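Local coordinates for peroxiredoxin (Akkermansia muciniphila, PDB 6KHX), which probably reduces hydrogen peroxide and organic hydroperoxides through a reactive cysteine, as other typical 2-Cys peroxiredoxins do, at residues 55-60 with 87-92; 19-24 with 80-85; 66-71 with 172-177; 138-143 with 164-169. All blocks are in the same frame, centred on the assembly; numbering follows the deposited sequence.

Contact 1 (55-60 with 87-92); sequences GFQEAL and TPRDQG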
loop_
_atom_site.group_PDB
_atom_site.type_symbol
_atom_site.label_atom_id
_atom_site.label_comp_id
_atom_site.label_asym_id
_atom_site.label_seq_id
_atom_site.Cartn_x
_atom_site.Cartn_y
_atom_site.Cartn_z
ATOM N N GLY B 55 -0.533 54.076 5.293
ATOM C CA GLY B 55 -1.522 54.335 6.322
ATOM C C GLY B 55 -1.170 53.683 7.645
ATOM O O GLY B 55 -1.338 54.287 8.708
ATOM N N PHE B 56 -0.656 52.447 7.603
ATOM C CA PHE B 56 -0.191 51.814 8.835
ATOM C C PHE B 56 0.962 52.597 9.451
ATOM O O PHE B 56 1.090 52.669 10.680
ATOM C CB PHE B 56 0.223 50.363 8.578
ATOM C CG PHE B 56 -0.882 49.367 8.808
ATOM C CD1 PHE B 56 -1.326 49.089 10.089
ATOM C CD2 PHE B 56 -1.455 48.688 7.744
ATOM C CE1 PHE B 56 -2.343 48.175 10.302
ATOM C CE2 PHE B 56 -2.463 47.772 7.954
ATOM C CZ PHE B 56 -2.906 47.514 9.235
ATOM N N GLN B 57 1.829 53.173 8.613
ATOM C CA GLN B 57 2.880 54.040 9.145
ATOM C C GLN B 57 2.292 55.261 9.846
ATOM O O GLN B 57 2.782 55.673 10.904
ATOM C CB GLN B 57 3.827 54.471 8.031
ATOM C CG GLN B 57 4.934 55.403 8.491
ATOM C CD GLN B 57 5.884 54.756 9.486
ATOM O OE1 GLN B 57 6.242 53.584 9.352
ATOM N NE2 GLN B 57 6.313 55.523 10.478
ATOM N N GLU B 58 1.246 55.863 9.265
ATOM C CA GLU B 58 0.672 57.075 9.845
ATOM C C GLU B 58 0.004 56.795 11.184
ATOM O O GLU B 58 -0.006 57.662 12.067
ATOM C CB GLU B 58 -0.357 57.703 8.893
ATOM C CG GLU B 58 0.076 57.907 7.438
ATOM C CD GLU B 58 1.107 59.011 7.242
ATOM O OE1 GLU B 58 1.781 59.403 8.218
ATOM O OE2 GLU B 58 1.244 59.493 6.095
ATOM N N ALA B 59 -0.568 55.605 11.346
ATOM C CA ALA B 59 -1.240 55.203 12.572
ATOM C C ALA B 59 -0.317 54.459 13.533
ATOM O O ALA B 59 -0.800 53.857 14.496
ATOM C CB ALA B 59 -2.460 54.338 12.238
ATOM N N LEU B 60 0.995 54.482 13.291
ATOM C CA LEU B 60 1.896 53.665 14.094
ATOM C C LEU B 60 1.828 54.039 15.569
ATOM O O LEU B 60 1.957 53.166 16.433
ATOM C CB LEU B 60 3.328 53.794 13.579
ATOM C CG LEU B 60 4.297 52.709 14.052
ATOM C CD1 LEU B 60 3.708 51.328 13.807
ATOM C CD2 LEU B 60 5.648 52.854 13.371
ATOM N N THR B 87 11.862 54.780 -2.404
ATOM C CA THR B 87 11.184 55.457 -3.498
ATOM C C THR B 87 10.184 56.448 -2.926
ATOM O O THR B 87 9.348 56.054 -2.101
ATOM C CB THR B 87 10.462 54.454 -4.403
ATOM O OG1 THR B 87 11.413 53.544 -4.962
ATOM C CG2 THR B 87 9.737 55.176 -5.533
ATOM N N PRO B 88 10.218 57.721 -3.332
ATOM C CA PRO B 88 9.302 58.706 -2.743
ATOM C C PRO B 88 7.845 58.386 -3.047
ATOM O O PRO B 88 7.510 57.823 -4.092
ATOM C CB PRO B 88 9.738 60.030 -3.387
ATOM C CG PRO B 88 10.473 59.639 -4.615
ATOM C CD PRO B 88 11.145 58.339 -4.296
ATOM N N ARG B 89 6.974 58.754 -2.099
ATOM C CA ARG B 89 5.561 58.393 -2.190
ATOM C C ARG B 89 4.910 58.992 -3.429
ATOM O O ARG B 89 4.052 58.359 -4.056
ATOM C CB ARG B 89 4.825 58.856 -0.933
ATOM C CG ARG B 89 5.410 58.305 0.345
ATOM C CD ARG B 89 4.614 58.722 1.562
ATOM N NE ARG B 89 5.225 58.184 2.775
ATOM C CZ ARG B 89 4.756 58.372 4.006
ATOM N NH1 ARG B 89 3.660 59.096 4.205
ATOM N NH2 ARG B 89 5.394 57.839 5.042
ATOM N N ASP B 90 5.311 60.209 -3.808
ATOM C CA ASP B 90 4.735 60.852 -4.983
ATOM C C ASP B 90 5.117 60.149 -6.278
ATOM O O ASP B 90 4.588 60.501 -7.337
ATOM C CB ASP B 90 5.139 62.332 -5.017
ATOM C CG ASP B 90 6.640 62.539 -4.871
ATOM O OD1 ASP B 90 7.398 62.173 -5.798
ATOM O OD2 ASP B 90 7.063 63.072 -3.819
ATOM N N GLN B 91 5.997 59.153 -6.210
ATOM C CA GLN B 91 6.340 58.309 -7.345
ATOM C C GLN B 91 5.815 56.890 -7.174
ATOM O O GLN B 91 6.234 55.989 -7.907
ATOM C CB GLN B 91 7.856 58.290 -7.530
ATOM C CG GLN B 91 8.447 59.651 -7.837
ATOM C CD GLN B 91 9.938 59.593 -8.073
ATOM O OE1 GLN B 91 10.680 60.481 -7.646
ATOM N NE2 GLN B 91 10.391 58.542 -8.749
ATOM N N GLY B 92 4.899 56.679 -6.234
ATOM C CA GLY B 92 4.368 55.365 -5.938
ATOM C C GLY B 92 5.117 54.594 -4.874
ATOM O O GLY B 92 4.772 53.436 -4.616
#

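Contact 2 (19-24 with 80-85); sequences GTIVPD and SHWAWV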
loop_
_atom_site.group_PDB
_atom_site.type_symbol
_atom_site.label_atom_id
_atom_site.label_comp_id
_atom_site.label_asym_id
_atom_site.label_seq_id
_atom_site.Cartn_x
_atom_site.Cartn_y
_atom_site.Cartn_z
ATOM N N GLY B 19 13.934 50.855 7.413
ATOM C CA GLY B 19 14.617 51.071 6.154
ATOM C C GLY B 19 15.887 50.277 5.959
ATOM O O GLY B 19 16.576 50.485 4.957
ATOM N N THR B 20 16.220 49.376 6.880
ATOM C CA THR B 20 17.454 48.603 6.826
ATOM C C THR B 20 17.142 47.114 6.698
ATOM O O THR B 20 16.250 46.596 7.379
ATOM C CB THR B 20 18.300 48.853 8.088
ATOM O OG1 THR B 20 18.672 50.236 8.153
ATOM C CG2 THR B 20 19.549 47.995 8.085
ATOM N N ILE B 21 17.871 46.431 5.810
ATOM C CA ILE B 21 17.720 44.988 5.660
ATOM C C ILE B 21 18.351 44.287 6.854
ATOM O O ILE B 21 19.516 44.531 7.195
ATOM C CB ILE B 21 18.343 44.513 4.338
ATOM C CG1 ILE B 21 17.593 45.115 3.148
ATOM C CG2 ILE B 21 18.359 43.001 4.265
ATOM C CD1 ILE B 21 18.189 44.761 1.802
ATOM N N VAL B 22 17.576 43.436 7.517
ATOM C CA VAL B 22 18.054 42.680 8.671
ATOM C C VAL B 22 17.651 41.219 8.510
ATOM O O VAL B 22 16.587 40.923 7.940
ATOM C CB VAL B 22 17.522 43.267 9.989
ATOM C CG1 VAL B 22 17.965 44.713 10.136
ATOM C CG2 VAL B 22 16.003 43.163 10.051
ATOM N N PRO B 23 18.460 40.278 8.986
ATOM C CA PRO B 23 18.107 38.865 8.836
ATOM C C PRO B 23 17.407 38.312 10.061
ATOM O O PRO B 23 17.410 38.941 11.125
ATOM C CB PRO B 23 19.469 38.198 8.627
ATOM C CG PRO B 23 20.381 39.025 9.483
ATOM C CD PRO B 23 19.847 40.446 9.452
ATOM N N ASP B 24 16.819 37.123 9.913
ATOM C CA ASP B 24 16.296 36.352 11.038
ATOM C C ASP B 24 15.213 37.115 11.803
ATOM O O ASP B 24 15.157 37.085 13.035
ATOM C CB ASP B 24 17.436 35.928 11.967
ATOM C CG ASP B 24 18.571 35.251 11.212
ATOM O OD1 ASP B 24 18.287 34.392 10.350
ATOM O OD2 ASP B 24 19.745 35.587 11.467
ATOM N N SER B 80 13.584 44.219 -2.895
ATOM C CA SER B 80 12.458 44.984 -3.419
ATOM C C SER B 80 11.834 45.851 -2.331
ATOM O O SER B 80 11.498 47.015 -2.573
ATOM C CB SER B 80 11.423 44.049 -4.034
ATOM O OG SER B 80 11.945 43.437 -5.196
ATOM N N HIS B 81 11.673 45.300 -1.123
ATOM C CA HIS B 81 11.183 46.092 0.002
ATOM C C HIS B 81 12.079 47.303 0.250
ATOM O O HIS B 81 11.598 48.435 0.395
ATOM C CB HIS B 81 11.119 45.227 1.261
ATOM C CG HIS B 81 10.087 44.144 1.215
ATOM N ND1 HIS B 81 9.181 44.017 0.185
ATOM C CD2 HIS B 81 9.832 43.123 2.068
ATOM C CE1 HIS B 81 8.404 42.970 0.411
ATOM N NE2 HIS B 81 8.780 42.411 1.546
ATOM N N TRP B 82 13.393 47.075 0.313
ATOM C CA TRP B 82 14.331 48.159 0.576
ATOM C C TRP B 82 14.292 49.214 -0.526
ATOM O O TRP B 82 14.292 50.417 -0.244
ATOM C CB TRP B 82 15.740 47.591 0.744
ATOM C CG TRP B 82 16.814 48.626 0.657
ATOM C CD1 TRP B 82 17.300 49.401 1.672
ATOM C CD2 TRP B 82 17.538 49.005 -0.521
ATOM N NE1 TRP B 82 18.281 50.237 1.196
ATOM C CE2 TRP B 82 18.445 50.013 -0.147
ATOM C CE3 TRP B 82 17.505 48.586 -1.856
ATOM C CZ2 TRP B 82 19.312 50.607 -1.057
ATOM C CZ3 TRP B 82 18.365 49.175 -2.757
ATOM C CH2 TRP B 82 19.257 50.175 -2.356
ATOM N N ALA B 83 14.268 48.787 -1.789
ATOM C CA ALA B 83 14.137 49.740 -2.883
ATOM C C ALA B 83 12.837 50.530 -2.772
ATOM O O ALA B 83 12.803 51.729 -3.072
ATOM C CB ALA B 83 14.217 49.009 -4.224
ATOM N N TRP B 84 11.765 49.884 -2.310
ATOM C CA TRP B 84 10.466 50.548 -2.264
ATOM C C TRP B 84 10.413 51.593 -1.157
ATOM O O TRP B 84 9.802 52.654 -1.330
ATOM C CB TRP B 84 9.360 49.516 -2.075
ATOM C CG TRP B 84 8.044 49.941 -2.622
ATOM C CD1 TRP B 84 7.811 50.959 -3.495
ATOM C CD2 TRP B 84 6.768 49.352 -2.340
ATOM N NE1 TRP B 84 6.468 51.042 -3.779
ATOM C CE2 TRP B 84 5.807 50.068 -3.078
ATOM C CE3 TRP B 84 6.347 48.288 -1.535
ATOM C CZ2 TRP B 84 4.450 49.753 -3.039
ATOM C CZ3 TRP B 84 4.998 47.981 -1.493
ATOM C CH2 TRP B 84 4.067 48.710 -2.241
ATOM N N VAL B 85 11.020 51.308 -0.001
ATOM C CA VAL B 85 11.073 52.321 1.049
ATOM C C VAL B 85 12.028 53.453 0.701
ATOM O O VAL B 85 12.036 54.480 1.390
ATOM C CB VAL B 85 11.470 51.735 2.420
ATOM C CG1 VAL B 85 10.536 50.593 2.810
ATOM C CG2 VAL B 85 12.927 51.314 2.434
#

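Contact 3 (66-71 with 172-177); sequences RDVAVV and ALQHFE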
loop_
_atom_site.group_PDB
_atom_site.type_symbol
_atom_site.label_atom_id
_atom_site.label_comp_id
_atom_site.label_asym_id
_atom_site.label_seq_id
_atom_site.Cartn_x
_atom_site.Cartn_y
_atom_site.Cartn_z
ATOM N N ARG B 66 -0.930 50.923 22.281
ATOM C CA ARG B 66 -1.612 49.698 22.673
ATOM C C ARG B 66 -0.694 48.480 22.731
ATOM O O ARG B 66 -1.191 47.348 22.778
ATOM C CB ARG B 66 -2.788 49.438 21.736
ATOM C CG ARG B 66 -4.031 50.228 22.095
ATOM C CD ARG B 66 -4.995 50.270 20.937
ATOM N NE ARG B 66 -4.916 51.550 20.252
ATOM C CZ ARG B 66 -5.901 52.439 20.217
ATOM N NH1 ARG B 66 -7.060 52.175 20.805
ATOM N NH2 ARG B 66 -5.728 53.587 19.574
ATOM N N ASP B 67 0.625 48.681 22.720
ATOM C CA ASP B 67 1.588 47.581 22.828
ATOM C C ASP B 67 1.417 46.589 21.681
ATOM O O ASP B 67 1.488 45.369 21.866
ATOM C CB ASP B 67 1.493 46.874 24.180
ATOM C CG ASP B 67 2.496 47.403 25.178
ATOM O OD1 ASP B 67 3.201 48.380 24.842
ATOM O OD2 ASP B 67 2.583 46.839 26.291
ATOM N N VAL B 68 1.173 47.121 20.488
ATOM C CA VAL B 68 0.952 46.327 19.290
ATOM C C VAL B 68 2.083 46.645 18.332
ATOM O O VAL B 68 2.337 47.814 18.027
ATOM C CB VAL B 68 -0.411 46.616 18.644
ATOM C CG1 VAL B 68 -0.526 45.875 17.327
ATOM C CG2 VAL B 68 -1.540 46.230 19.584
ATOM N N ALA B 69 2.792 45.612 17.903
ATOM C CA ALA B 69 3.785 45.733 16.855
ATOM C C ALA B 69 3.097 45.510 15.519
ATOM O O ALA B 69 2.337 44.547 15.361
ATOM C CB ALA B 69 4.904 44.716 17.063
ATOM N N VAL B 70 3.341 46.405 14.567
ATOM C CA VAL B 70 2.779 46.292 13.228
ATOM C C VAL B 70 3.840 45.679 12.325
ATOM O O VAL B 70 4.975 46.175 12.263
ATOM C CB VAL B 70 2.315 47.659 12.703
ATOM C CG1 VAL B 70 1.859 47.548 11.260
ATOM C CG2 VAL B 70 1.212 48.196 13.575
ATOM N N VAL B 71 3.479 44.597 11.630
ATOM C CA VAL B 71 4.401 43.884 10.753
ATOM C C VAL B 71 3.691 43.627 9.433
ATOM O O VAL B 71 2.602 43.039 9.417
ATOM C CB VAL B 71 4.881 42.554 11.367
ATOM C CG1 VAL B 71 5.868 41.860 10.440
ATOM C CG2 VAL B 71 5.493 42.760 12.742
ATOM N N ALA B 172 -10.978 45.544 21.545
ATOM C CA ALA B 172 -11.871 44.513 22.064
ATOM C C ALA B 172 -11.086 43.379 22.723
ATOM O O ALA B 172 -11.444 42.918 23.816
ATOM C CB ALA B 172 -12.763 43.976 20.947
ATOM N N LEU B 173 -10.011 42.919 22.078
ATOM C CA LEU B 173 -9.211 41.850 22.668
ATOM C C LEU B 173 -8.633 42.284 24.009
ATOM O O LEU B 173 -8.698 41.541 24.997
ATOM C CB LEU B 173 -8.089 41.429 21.718
ATOM C CG LEU B 173 -7.089 40.464 22.370
ATOM C CD1 LEU B 173 -7.780 39.166 22.724
ATOM C CD2 LEU B 173 -5.863 40.200 21.500
ATOM N N GLN B 174 -8.076 43.497 24.064
ATOM C CA GLN B 174 -7.469 43.973 25.302
ATOM C C GLN B 174 -8.518 44.177 26.389
ATOM O O GLN B 174 -8.262 43.894 27.566
ATOM C CB GLN B 174 -6.692 45.263 25.040
ATOM C CG GLN B 174 -5.395 45.030 24.274
ATOM C CD GLN B 174 -4.686 46.316 23.898
ATOM O OE1 GLN B 174 -5.219 47.410 24.082
ATOM N NE2 GLN B 174 -3.468 46.190 23.380
ATOM N N HIS B 175 -9.711 44.644 26.020
ATOM C CA HIS B 175 -10.771 44.792 27.008
ATOM C C HIS B 175 -11.183 43.446 27.584
ATOM O O HIS B 175 -11.348 43.309 28.803
ATOM C CB HIS B 175 -11.978 45.498 26.397
ATOM C CG HIS B 175 -13.059 45.783 27.389
ATOM N ND1 HIS B 175 -13.171 46.995 28.035
ATOM C CD2 HIS B 175 -14.063 45.010 27.863
ATOM C CE1 HIS B 175 -14.203 46.958 28.858
ATOM N NE2 HIS B 175 -14.761 45.764 28.774
ATOM N N PHE B 176 -11.352 42.435 26.727
ATOM C CA PHE B 176 -11.709 41.117 27.242
ATOM C C PHE B 176 -10.602 40.563 28.129
ATOM O O PHE B 176 -10.872 39.920 29.150
ATOM C CB PHE B 176 -12.002 40.148 26.094
ATOM C CG PHE B 176 -12.189 38.725 26.545
ATOM C CD1 PHE B 176 -13.364 38.333 27.158
ATOM C CD2 PHE B 176 -11.185 37.789 26.373
ATOM C CE1 PHE B 176 -13.543 37.028 27.583
ATOM C CE2 PHE B 176 -11.355 36.477 26.799
ATOM C CZ PHE B 176 -12.535 36.100 27.405
ATOM N N GLU B 177 -9.345 40.808 27.757
ATOM C CA GLU B 177 -8.236 40.327 28.570
ATOM C C GLU B 177 -8.206 41.006 29.934
ATOM O O GLU B 177 -7.941 40.351 30.949
ATOM C CB GLU B 177 -6.921 40.537 27.827
ATOM C CG GLU B 177 -6.725 39.567 26.677
ATOM C CD GLU B 177 -5.455 39.848 25.915
ATOM O OE1 GLU B 177 -5.003 41.009 25.937
ATOM O OE2 GLU B 177 -4.895 38.903 25.322
#

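Contact 4 (138-143 with 164-169); sequences RGLFLI and DEAIRV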
loop_
_atom_site.group_PDB
_atom_site.type_symbol
_atom_site.label_atom_id
_atom_site.label_comp_id
_atom_site.label_asym_id
_atom_site.label_seq_id
_atom_site.Cartn_x
_atom_site.Cartn_y
_atom_site.Cartn_z
ATOM N N ARG B 138 -4.767 40.026 0.649
ATOM C CA ARG B 138 -4.729 41.063 1.684
ATOM C C ARG B 138 -5.200 40.450 2.999
ATOM O O ARG B 138 -6.369 40.530 3.389
ATOM C CB ARG B 138 -5.558 42.276 1.277
ATOM C CG ARG B 138 -5.011 42.920 0.028
ATOM C CD ARG B 138 -5.618 44.262 -0.297
ATOM N NE ARG B 138 -5.281 44.586 -1.674
ATOM C CZ ARG B 138 -4.096 45.032 -2.076
ATOM N NH1 ARG B 138 -3.123 45.246 -1.198
ATOM N NH2 ARG B 138 -3.890 45.271 -3.365
ATOM N N GLY B 139 -4.259 39.819 3.690
ATOM C CA GLY B 139 -4.567 39.045 4.891
ATOM C C GLY B 139 -4.131 39.792 6.146
ATOM O O GLY B 139 -3.068 40.400 6.163
ATOM N N LEU B 140 -4.931 39.706 7.201
ATOM C CA LEU B 140 -4.577 40.408 8.430
ATOM C C LEU B 140 -4.863 39.518 9.630
ATOM O O LEU B 140 -5.898 38.847 9.684
ATOM C CB LEU B 140 -5.328 41.743 8.564
ATOM C CG LEU B 140 -4.986 42.579 9.803
ATOM C CD1 LEU B 140 -4.906 44.066 9.465
ATOM C CD2 LEU B 140 -5.993 42.335 10.923
ATOM N N PHE B 141 -3.926 39.500 10.579
ATOM C CA PHE B 141 -4.019 38.659 11.765
ATOM C C PHE B 141 -3.704 39.473 13.007
ATOM O O PHE B 141 -2.743 40.258 13.025
ATOM C CB PHE B 141 -3.065 37.451 11.700
ATOM C CG PHE B 141 -3.262 36.590 10.489
ATOM C CD1 PHE B 141 -2.712 36.950 9.265
ATOM C CD2 PHE B 141 -4.020 35.437 10.566
ATOM C CE1 PHE B 141 -2.904 36.171 8.151
ATOM C CE2 PHE B 141 -4.218 34.650 9.453
ATOM C CZ PHE B 141 -3.658 35.015 8.244
ATOM N N LEU B 142 -4.522 39.277 14.041
ATOM C CA LEU B 142 -4.260 39.791 15.378
ATOM C C LEU B 142 -3.701 38.655 16.232
ATOM O O LEU B 142 -4.352 37.618 16.397
ATOM C CB LEU B 142 -5.533 40.358 16.001
ATOM C CG LEU B 142 -5.344 40.846 17.439
ATOM C CD1 LEU B 142 -4.218 41.879 17.493
ATOM C CD2 LEU B 142 -6.638 41.401 18.011
ATOM N N ILE B 143 -2.491 38.845 16.756
ATOM C CA ILE B 143 -1.780 37.846 17.543
ATOM C C ILE B 143 -1.578 38.411 18.943
ATOM O O ILE B 143 -1.040 39.514 19.089
ATOM C CB ILE B 143 -0.428 37.496 16.893
ATOM C CG1 ILE B 143 -0.627 37.082 15.432
ATOM C CG2 ILE B 143 0.274 36.409 17.665
ATOM C CD1 ILE B 143 0.649 37.088 14.624
ATOM N N ASP B 164 -9.187 51.394 11.147
ATOM C CA ASP B 164 -10.129 51.541 12.248
ATOM C C ASP B 164 -10.595 50.187 12.759
ATOM O O ASP B 164 -10.672 49.977 13.973
ATOM C CB ASP B 164 -11.318 52.397 11.819
ATOM C CG ASP B 164 -10.923 53.823 11.507
ATOM O OD1 ASP B 164 -9.921 54.304 12.077
ATOM O OD2 ASP B 164 -11.623 54.470 10.701
ATOM N N GLU B 165 -10.900 49.251 11.852
ATOM C CA GLU B 165 -11.349 47.927 12.277
ATOM C C GLU B 165 -10.238 47.166 12.995
ATOM O O GLU B 165 -10.498 46.450 13.971
ATOM C CB GLU B 165 -11.863 47.131 11.076
ATOM C CG GLU B 165 -12.453 45.749 11.409
ATOM C CD GLU B 165 -13.616 45.795 12.399
ATOM O OE1 GLU B 165 -14.341 46.816 12.446
ATOM O OE2 GLU B 165 -13.814 44.794 13.123
ATOM N N ALA B 166 -8.992 47.315 12.539
ATOM C CA ALA B 166 -7.882 46.664 13.225
ATOM C C ALA B 166 -7.736 47.194 14.649
ATOM O O ALA B 166 -7.631 46.420 15.611
ATOM C CB ALA B 166 -6.591 46.864 12.434
ATOM N N ILE B 167 -7.752 48.520 14.804
ATOM C CA ILE B 167 -7.659 49.115 16.133
ATOM C C ILE B 167 -8.854 48.713 16.993
ATOM O O ILE B 167 -8.712 48.462 18.195
ATOM C CB ILE B 167 -7.493 50.642 16.020
ATOM C CG1 ILE B 167 -6.075 50.954 15.537
ATOM C CG2 ILE B 167 -7.776 51.331 17.349
ATOM C CD1 ILE B 167 -5.840 52.389 15.209
ATOM N N ARG B 168 -10.047 48.647 16.399
ATOM C CA ARG B 168 -11.231 48.274 17.169
ATOM C C ARG B 168 -11.109 46.855 17.699
ATOM O O ARG B 168 -11.441 46.585 18.859
ATOM C CB ARG B 168 -12.487 48.405 16.309
ATOM C CG ARG B 168 -13.778 48.297 17.095
ATOM C CD ARG B 168 -14.981 48.127 16.190
ATOM N NE ARG B 168 -15.080 46.771 15.660
ATOM C CZ ARG B 168 -15.697 45.771 16.287
ATOM N NH1 ARG B 168 -16.269 45.983 17.462
ATOM N NH2 ARG B 168 -15.746 44.560 15.741
ATOM N N VAL B 169 -10.632 45.932 16.859
ATOM C CA VAL B 169 -10.463 44.554 17.300
ATOM C C VAL B 169 -9.374 44.462 18.366
ATOM O O VAL B 169 -9.494 43.692 19.327
ATOM C CB VAL B 169 -10.169 43.642 16.092
ATOM C CG1 VAL B 169 -9.962 42.221 16.548
ATOM C CG2 VAL B 169 -11.320 43.689 15.106
#

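Contact 1 (55-60 with 87-92)
Glu58, at the C-terminal end of helix 48-58, faces Arg89, which opens a short 3-10 turn in the loop after helix 78-85; the two backbones stay well apart and only long side chains span the distance between them. Arg89 does most of the reaching. Its chain is fully extended, with chi2, chi3 and chi4 all close to 180°, so the guanidinium is carried straight out to the end of the helix. Glu58 bends back at chi2 (-71°) to bring OE2 to NH1. The two form a one-point salt bridge, Arg89 NH1 to Glu58 OE2, 3.1 Å long. It is far from ideal in direction: NH1 lies well above the carboxylate plane, the N-H points only roughly at the oxygen, and the two flat groups stand nearly perpendicular, at 79°. Such a bridge probably adds charge attraction more than orientation; the bond from Arg89 NE to Gln95 O in the same loop probably helps to set the guanidinium. Gln57 adds a loose van der Waals touch of its CG, 4.2 Å from Arg89 NH2, while its amide turns away and OE1 accepts from Ser98 N. Long, charged and flexible residues suit this surface position. The contact belongs to the thioredoxin-like fold, tying the helix that begins at the PxxxTxxC motif of peroxiredoxins to the loop leading into strand 101-103.

Contact 2 (19-24 with 80-85)
The indole of Trp82 takes Gly19 at its edge: Gly19 O lies in the ring plane, 3.5 Å from Trp82 CD1, where a slightly positive ring C-H meets a carbonyl oxygen. His198 of a neighbouring subunit stacks on this ring and also packs on Ile21. Ile21 itself approaches the indole obliquely and presses chiefly on the stem of the side chain, its CD1 3.9 Å from Trp82 CB, the two chains crossing at about a right angle. With CG opposite the backbone N (chi1 165°), the CD1 edge of the indole is brought to Gly19 O, the six-membered ring leading away; the touch with Ile21 is made at CB and does not depend on this torsion. A third touch is aliphatic: Val85 CG2, one helical turn further on, comes to 4.1 Å from Gly19 CA. Glycine suits its place because it readily adopts the positive phi of 75°. Ile21, beta-branched, fits a strand, and the broad tryptophan can serve its own chain and a neighbour at once. On the same helix, Ser80 OG bonds Ser80 OG of a third subunit. The contact packs the turn and outer strand of a beta-hairpin, 13-17 with 20-22, against helix 78-85. This lies at the margin of the peroxiredoxin's thioredoxin-like domain, where subunits of the ten-chain assembly meet.

Contact 3 (66-71 with 172-177)
Arg66 and Gln174 meet where a Schellman motif closes helix 60-65 and the chain turns into strand 68-74 of the thioredoxin-like sheet. Asp67, with positive phi, is the C-prime residue of that motif, and Val68 N bonds back to Phe63 O. Aspartate, though less at ease there than glycine, can take up this conformation, and its carboxylate faces two lysines, Lys34 and Lys145, in long, weak ion pairs.

The one hydrogen bond of the contact runs from Gln174 NE2 to Arg66 O, 2.6 Å away. The acceptor lies almost in the amide plane, and the donor approaches in the carbonyl plane, on a lone pair, although the N-H...O angle of 134° is bent. Glutamine has the right reach: it leaves the helix with chi1 -73° and then runs extended, so its amide arrives at the carbonyl that ends the neighbouring helix.

Charge plays its part outside this pair. The guanidinium of Arg66 leads away from Gln174 and makes salt bridges with Glu62 and with Asp171, the latter on helix 163-179, so that this one side chain joins both helices.

The remaining touches are van der Waals contacts of aliphatic carbons with the amide of Gln174. The aliphatic start of Arg66 crosses the Gln174 side chain at about a right angle, with CG 3.6 Å from Gln174 OE1. Val68, buried and pointing toward the helix, suits a strand position beneath it; its CG2 lies 4.3 Å from Gln174 NE2.

Contact 4 (138-143 with 164-169)
Leu142 and Val169, with Leu140 and Ala166, make a buried, purely apolar helix-on-sheet contact in which strand 138-143 meets helix 163-179 near the centre of the chain. Alternate strand residues, 140 and 142, turn one face to the helix, and helix residues three apart, 166 and 169, answer them. The tighter pair is Leu142 CD2 with Val169 CG1, 3.7 Å apart, the side chains sliding past each other in opposite directions. In Leu142, CG lies opposite the backbone N (chi1 177°), which extends the branched end as far as the helix, where CD2 also comes to 3.9 Å from Val169 O. Leu140 CD1 and Ala166 CB, at 4.4 Å, only just touch. Long leucines bridge the gap from the sheet, while alanine and valine are short enough to let the helix come near it. On the helix itself Arg168 grips Glu165 side-on, NE to OE1 at 3.3 Å and NH2 to OE2 at 3.3 Å, the second in the guanidinium plane on the syn lone pair. This pairing probably offsets the charge of two buried residues, and Arg168 NH2 also reaches Gly160 O of a second subunit. Leu140 and Leu142 touch Ile37 and His151, so the helix packs on a face formed by strands 35-40, 138-143 and 149-155, with helix 48-58 beside it and the second subunit close to its Glu165-Arg168 pair.

How the contacts relate
Contacts 3 and 4 are successive bearings of helix 163-179 on one sheet, their centres 10 Å apart and joined by Leu173 CD2 against Leu142 CD2 at 3.8 Å. Contact 1 reaches both through helix 48-58: Phe56 CZ lies 4.0 Å from Leu140 CD1, and Phe56 CD1 lies 3.7 Å from Val70 CG1. It also touches contact 2, where Gly92 O and Trp84 NE1, 3.1 Å apart, are probably hydrogen-bonded. Contacts 2 and 3 reach the same sheet through a consecutive strand and helix but do not touch, their nearest atoms about 9 Å apart. Trp84 and Arg138 pack on Cys49, probably the peroxidatic cysteine, so segments 80-85 and 138-143, rather than the contacts themselves, reach the probable active site.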